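Local coordinates for ferripyochelin binding protein (Salmonella enterica subsp. enterica serovar Typhimurium, PDB 3R3R) that binds zinc and belongs to the gamma-class carbonic anhydrase family, although its actual activity and its link to ferripyochelin remain inferred, at residues 18-24 with 36-42; 113-119 with 131-137. All blocks are in the same frame, centred on the assembly; numbering follows the deposited sequence. Where two conformers were deposited one is given.

Both contacts join neighbouring coils of one left-handed beta-helix, each pairing residues 18 positions apart, as expected when a coil is three hexapeptides long. Contact 1 (18-24 with 36-42) closes before contact 2 (113-119 with 131-137) opens; their centres are 25 Å apart, on opposite sides of the chain's centre, and their nearest atoms are about 15 Å apart. Contact 1 rounds the corner from the sheet containing strands 17-18 and 34-36 to that containing 23-24 and 41-42, beside helix 158-182. Contact 2 starts in the sheet containing 114-115 and 132-133 and turns at another corner, near the zinc site. One coil-stacking scheme thus serves both an early, helix-facing corner and a later one near the metal site.

Contact 1: residues 18-24 with 36-42; sequences IGQRVMI and LADDVGI
R21 reaches D39 of the next coil through NE and one terminal nitrogen, NE to OD1 and NH2 to OD2, both at 2.9 Å. The two acceptors lie close to the guanidinium plane, but the carboxylate is turned 41° against that plane. A bend at chi3 (-61°) in the arginine chain sets this approach. D39 OD1 is shared with K175 of helix 158-182, which also donates to the carbonyl of R21. D38 serves the backbone instead: its OD1 takes the amide N of Q20 at 2.8 Å, almost straight (178°) but from above the carboxylate plane, while a water links OD2 to R21 NH2.

Main-chain bonds run before, within and after this polar corner. G19 N gives to L36 O before it and D39 N to Q20 O within it; farther on, M23 N meets V40 O, and I42 N meets M23 O at 2.8 Å. On the apolar side, I18 CD1 lies 3.8 Å from L36 CD1, beside which V22 CG1 and I24 CG1 also pack. The parallel bridges I18-L36, M23-G41 and I24-I42, interrupted by a corner containing the type II turn A37-V40, are typical of stacked coils in a left-handed beta-helix.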
loop_
_atom_site.group_PDB
_atom_site.type_symbol
_atom_site.label_atom_id
_atom_site.label_comp_id
_atom_site.label_asym_id
_atom_site.label_seq_id
_atom_site.Cartn_x
_atom_site.Cartn_y
_atom_site.Cartn_z
ATOM N N ILE A 18 -8.360 4.631 -12.071
ATOM C CA ILE A 18 -8.768 3.305 -11.608
ATOM C C ILE A 18 -8.741 2.325 -12.774
ATOM O O ILE A 18 -9.326 2.592 -13.836
ATOM C CB ILE A 18 -10.208 3.337 -11.041
ATOM C CG1 ILE A 18 -10.374 4.465 -10.012
ATOM C CG2 ILE A 18 -10.607 1.972 -10.478
ATOM C CD1 ILE A 18 -9.437 4.370 -8.809
ATOM N N GLY A 19 -8.059 1.199 -12.588
ATOM C CA GLY A 19 -8.050 0.144 -13.588
ATOM C C GLY A 19 -9.264 -0.763 -13.525
ATOM O O GLY A 19 -10.343 -0.356 -13.105
ATOM N N GLN A 20 -9.093 -2.006 -13.956
ATOM C CA GLN A 20 -10.222 -2.927 -14.013
ATOM C C GLN A 20 -10.310 -3.838 -12.795
ATOM O O GLN A 20 -9.293 -4.216 -12.209
ATOM C CB GLN A 20 -10.152 -3.759 -15.296
ATOM C CG GLN A 20 -10.210 -2.908 -16.559
ATOM C CD GLN A 20 -11.506 -2.124 -16.671
ATOM O OE1 GLN A 20 -12.594 -2.694 -16.602
ATOM N NE2 GLN A 20 -11.395 -0.808 -16.832
ATOM N N ARG A 21 -11.542 -4.189 -12.437
ATOM C CA ARG A 21 -11.840 -5.083 -11.321
ATOM C C ARG A 21 -11.242 -4.552 -10.016
ATOM O O ARG A 21 -10.751 -5.315 -9.183
ATOM C CB ARG A 21 -11.343 -6.498 -11.614
ATOM C CG ARG A 21 -11.894 -7.086 -12.937
ATOM C CD ARG A 21 -11.283 -8.452 -13.205
ATOM N NE ARG A 21 -9.839 -8.342 -13.347
ATOM C CZ ARG A 21 -9.224 -7.994 -14.473
ATOM N NH1 ARG A 21 -9.923 -7.755 -15.582
ATOM N NH2 ARG A 21 -7.902 -7.906 -14.485
ATOM N N VAL A 22 -11.271 -3.233 -9.841
ATOM C CA VAL A 22 -10.766 -2.623 -8.614
ATOM C C VAL A 22 -11.893 -2.534 -7.595
ATOM O O VAL A 22 -12.996 -2.089 -7.932
ATOM C CB VAL A 22 -10.178 -1.224 -8.894
ATOM C CG1 VAL A 22 -9.760 -0.527 -7.594
ATOM C CG2 VAL A 22 -8.982 -1.347 -9.807
ATOM N N MET A 23 -11.631 -2.969 -6.363
ATOM C CA MET A 23 -12.577 -2.737 -5.283
ATOM C C MET A 23 -12.113 -1.548 -4.444
ATOM O O MET A 23 -10.973 -1.525 -3.989
ATOM C CB MET A 23 -12.672 -3.953 -4.360
ATOM C CG MET A 23 -13.653 -3.752 -3.213
ATOM S SD MET A 23 -13.633 -5.132 -2.035
ATOM C CE MET A 23 -12.006 -4.937 -1.310
ATOM N N ILE A 24 -12.984 -0.563 -4.256
ATOM C CA ILE A 24 -12.724 0.491 -3.284
ATOM C C ILE A 24 -13.897 0.534 -2.329
ATOM O O ILE A 24 -15.009 0.908 -2.707
ATOM C CB ILE A 24 -12.513 1.874 -3.917
ATOM C CG1 ILE A 24 -11.440 1.809 -5.010
ATOM C CG2 ILE A 24 -12.115 2.881 -2.842
ATOM C CD1 ILE A 24 -11.809 2.558 -6.296
ATOM N N LEU A 36 -4.623 3.370 -9.227
ATOM C CA LEU A 36 -4.868 2.006 -8.771
ATOM C C LEU A 36 -4.938 1.109 -9.991
ATOM O O LEU A 36 -5.827 1.252 -10.836
ATOM C CB LEU A 36 -6.177 1.920 -7.991
ATOM C CG LEU A 36 -6.260 2.847 -6.783
ATOM C CD1 LEU A 36 -7.565 2.610 -6.064
ATOM C CD2 LEU A 36 -5.069 2.648 -5.822
ATOM N N ALA A 37 -3.981 0.202 -10.089
ATOM C CA ALA A 37 -3.917 -0.738 -11.194
ATOM C C ALA A 37 -4.972 -1.844 -11.075
ATOM O O ALA A 37 -5.705 -1.920 -10.087
ATOM C CB ALA A 37 -2.525 -1.312 -11.293
ATOM N N ASP A 38 -5.076 -2.665 -12.113
ATOM C CA ASP A 38 -6.042 -3.756 -12.146
ATOM C C ASP A 38 -5.985 -4.627 -10.894
ATOM O O ASP A 38 -4.907 -4.932 -10.386
ATOM C CB ASP A 38 -5.763 -4.683 -13.327
ATOM C CG ASP A 38 -5.982 -4.033 -14.682
ATOM O OD1 ASP A 38 -6.575 -2.936 -14.781
ATOM O OD2 ASP A 38 -5.567 -4.671 -15.669
ATOM N N ASP A 39 -7.156 -5.055 -10.433
ATOM C CA ASP A 39 -7.272 -6.054 -9.372
ATOM C C ASP A 39 -6.793 -5.579 -8.003
ATOM O O ASP A 39 -6.601 -6.393 -7.108
ATOM C CB ASP A 39 -6.566 -7.357 -9.765
ATOM C CG ASP A 39 -7.277 -8.086 -10.890
ATOM O OD1 ASP A 39 -8.491 -8.366 -10.767
ATOM O OD2 ASP A 39 -6.619 -8.365 -11.907
ATOM N N VAL A 40 -6.607 -4.271 -7.839
ATOM C CA VAL A 40 -6.323 -3.707 -6.521
ATOM C C VAL A 40 -7.575 -3.783 -5.648
ATOM O O VAL A 40 -8.696 -3.573 -6.131
ATOM C CB VAL A 40 -5.821 -2.247 -6.650
ATOM C CG1 VAL A 40 -5.884 -1.494 -5.325
ATOM C CG2 VAL A 40 -4.396 -2.227 -7.164
ATOM N N GLY A 41 -7.390 -4.112 -4.372
ATOM C CA GLY A 41 -8.480 -4.079 -3.417
ATOM C C GLY A 41 -8.172 -3.132 -2.286
ATOM O O GLY A 41 -7.158 -3.303 -1.605
ATOM N N ILE A 42 -9.051 -2.149 -2.089
ATOM C CA ILE A 42 -8.949 -1.195 -0.982
ATOM C C ILE A 42 -10.080 -1.539 -0.013
ATOM O O ILE A 42 -11.266 -1.418 -0.338
ATOM C CB ILE A 42 -9.092 0.263 -1.465
ATOM C CG1 ILE A 42 -8.173 0.564 -2.658
ATOM C CG2 ILE A 42 -8.919 1.236 -0.288
ATOM C CD1 ILE A 42 -6.723 0.288 -2.417
HETATM O O HOH W 1 -7.368 -6.819 -17.060
#

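Contact 2: residues 113-119 with 131-137; sequences SIVLDGA and SLVPQHK
V115 and V133 run alongside each other on the same face of a parallel sheet, V115 CG1 coming 4.0 Å from V133 CB. The other face pairs I114 with L132, where L116 CD1 also approaches L132 CD2. At the corner, A119 CB meets V133 CG1 at 3.8 Å; with CG1 anti to the backbone N (chi1 -180°), V133 directs its other methyl, CG2, to V115 CG2.

The backbone bonds run from I114 N to S131 O, V133 N to I114 O and L116 N to V133 O. Past the strands, H136 N bonds D117 O at 3.0 Å with a bent angle of 139°. Type II turns of successive coils, L116-A119 and P134-K137, are stacked here, and a water donates to G118 O and H136 O.

Among side-chain polar contacts, S113 OG accepts from S131 N at 3.1 Å and also bonds G110 O. In the D117 conformer described, one of two, Q135 NE2 makes a weak 3.4 Å bond to OD1, doubtful beyond that conformer. The other oxygen, OD2, bonds T72 OG1 and H99 ND1. D117 O also sits over the centre of one face of the H136 ring, 3.9 Å above its plane.

H99 binds zinc, and its bond to D117 makes the aspartate a second-shell residue; at about 7 Å from the metal, the D117 side chain does not coordinate it directly. The bond to ND1 is consistent with holding the H99 ring in its orientation and would probably make that ligand more electron-rich, whereas Q135 of the next coil can add only a weak contact in that conformer.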
loop_
_atom_site.group_PDB
_atom_site.type_symbol
_atom_site.label_atom_id
_atom_site.label_comp_id
_atom_site.label_asym_id
_atom_site.label_seq_id
_atom_site.Cartn_x
_atom_site.Cartn_y
_atom_site.Cartn_z
ATOM N N SER A 113 2.202 -2.123 11.090
ATOM C CA SER A 113 3.530 -1.577 10.833
ATOM C C SER A 113 3.491 -0.148 10.306
ATOM O O SER A 113 2.449 0.336 9.873
ATOM C CB SER A 113 4.284 -2.452 9.828
ATOM O OG SER A 113 4.546 -3.741 10.354
ATOM N N ILE A 114 4.655 0.503 10.359
ATOM C CA ILE A 114 4.852 1.868 9.884
ATOM C C ILE A 114 6.060 1.851 8.949
ATOM O O ILE A 114 7.115 1.330 9.324
ATOM C CB ILE A 114 5.145 2.834 11.061
ATOM C CG1 ILE A 114 3.987 2.824 12.070
ATOM C CG2 ILE A 114 5.464 4.240 10.519
ATOM C CD1 ILE A 114 4.310 3.520 13.385
ATOM N N VAL A 115 5.913 2.425 7.750
ATOM C CA VAL A 115 7.021 2.521 6.793
ATOM C C VAL A 115 7.144 3.982 6.388
ATOM O O VAL A 115 6.167 4.563 5.906
ATOM C CB VAL A 115 6.794 1.627 5.541
ATOM C CG1 VAL A 115 8.021 1.699 4.631
ATOM C CG2 VAL A 115 6.478 0.179 5.945
ATOM N N LEU A 116 8.326 4.568 6.595
ATOM C CA LEU A 116 8.483 6.019 6.480
ATOM C C LEU A 116 9.153 6.495 5.185
ATOM O O LEU A 116 9.560 5.707 4.331
ATOM C CB LEU A 116 9.224 6.545 7.710
ATOM C CG LEU A 116 8.534 6.263 9.051
ATOM C CD1 LEU A 116 9.440 6.737 10.189
ATOM C CD2 LEU A 116 7.148 6.932 9.116
ATOM N N ASP A 117 9.261 7.809 5.062
ATOM C CA ASP A 117 9.623 8.376 3.774
ATOM C C ASP A 117 10.997 7.976 3.285
ATOM O O ASP A 117 11.975 7.929 4.041
ATOM C CB ASP A 117 9.513 9.896 3.814
ATOM C CG ASP A 117 8.202 10.336 4.361
ATOM O OD1 ASP A 117 8.028 10.171 5.571
ATOM O OD2 ASP A 117 7.332 10.781 3.586
ATOM N N GLY A 118 11.056 7.694 1.986
ATOM C CA GLY A 118 12.307 7.333 1.354
ATOM C C GLY A 118 12.748 5.909 1.626
ATOM O O GLY A 118 13.754 5.463 1.081
ATOM N N ALA A 119 12.032 5.180 2.476
ATOM C CA ALA A 119 12.368 3.769 2.640
ATOM C C ALA A 119 12.151 3.052 1.305
ATOM O O ALA A 119 11.273 3.434 0.519
ATOM C CB ALA A 119 11.526 3.121 3.743
ATOM N N SER A 131 5.968 -3.535 13.079
ATOM C CA SER A 131 7.328 -3.064 12.821
ATOM C C SER A 131 7.382 -1.592 12.435
ATOM O O SER A 131 6.360 -0.984 12.090
ATOM C CB SER A 131 7.923 -3.876 11.680
ATOM O OG SER A 131 8.097 -5.240 12.045
ATOM N N LEU A 132 8.579 -1.030 12.479
ATOM C CA LEU A 132 8.792 0.329 12.012
ATOM C C LEU A 132 10.005 0.335 11.086
ATOM O O LEU A 132 11.084 -0.066 11.491
ATOM C CB LEU A 132 8.973 1.295 13.194
ATOM C CG LEU A 132 9.042 2.769 12.786
ATOM C CD1 LEU A 132 8.483 3.669 13.872
ATOM C CD2 LEU A 132 10.447 3.107 12.478
ATOM N N VAL A 133 9.804 0.813 9.865
ATOM C CA VAL A 133 10.886 0.937 8.894
ATOM C C VAL A 133 11.226 2.420 8.795
ATOM O O VAL A 133 10.410 3.200 8.308
ATOM C CB VAL A 133 10.470 0.396 7.513
ATOM C CG1 VAL A 133 11.610 0.535 6.524
ATOM C CG2 VAL A 133 9.971 -1.056 7.599
ATOM N N PRO A 134 12.414 2.818 9.302
ATOM C CA PRO A 134 12.821 4.230 9.335
ATOM C C PRO A 134 12.940 4.891 7.971
ATOM O O PRO A 134 13.030 4.218 6.937
ATOM C CB PRO A 134 14.217 4.175 9.975
ATOM C CG PRO A 134 14.160 3.025 10.849
ATOM C CD PRO A 134 13.337 1.989 10.100
ATOM N N GLN A 135 12.973 6.220 7.980
ATOM C CA GLN A 135 13.196 6.973 6.749
ATOM C C GLN A 135 14.475 6.519 6.067
ATOM O O GLN A 135 15.497 6.303 6.728
ATOM C CB GLN A 135 13.286 8.480 7.010
ATOM C CG GLN A 135 11.935 9.081 7.337
ATOM C CD GLN A 135 11.967 10.604 7.389
ATOM O OE1 GLN A 135 13.000 11.197 7.683
ATOM N NE2 GLN A 135 10.833 11.241 7.105
ATOM N N HIS A 136 14.400 6.368 4.747
ATOM C CA HIS A 136 15.557 6.081 3.898
ATOM C C HIS A 136 16.151 4.698 4.077
ATOM O O HIS A 136 17.156 4.389 3.457
ATOM C CB HIS A 136 16.629 7.169 4.042
ATOM C CG HIS A 136 16.082 8.540 3.829
ATOM N ND1 HIS A 136 15.562 8.945 2.618
ATOM C CD2 HIS A 136 15.891 9.568 4.687
ATOM C CE1 HIS A 136 15.097 10.176 2.733
ATOM N NE2 HIS A 136 15.280 10.576 3.979
ATOM N N LYS A 137 15.511 3.841 4.862
ATOM C CA LYS A 137 16.020 2.485 5.066
ATOM C C LYS A 137 15.735 1.597 3.854
ATOM O O LYS A 137 14.606 1.564 3.372
ATOM C CB LYS A 137 15.341 1.875 6.291
ATOM C CG LYS A 137 15.716 0.448 6.644
ATOM C CD LYS A 137 17.055 0.350 7.314
ATOM C CE LYS A 137 17.271 -1.086 7.803
ATOM N NZ LYS A 137 18.561 -1.239 8.526
HETATM O O HOH W 2 16.286 3.715 0.742
#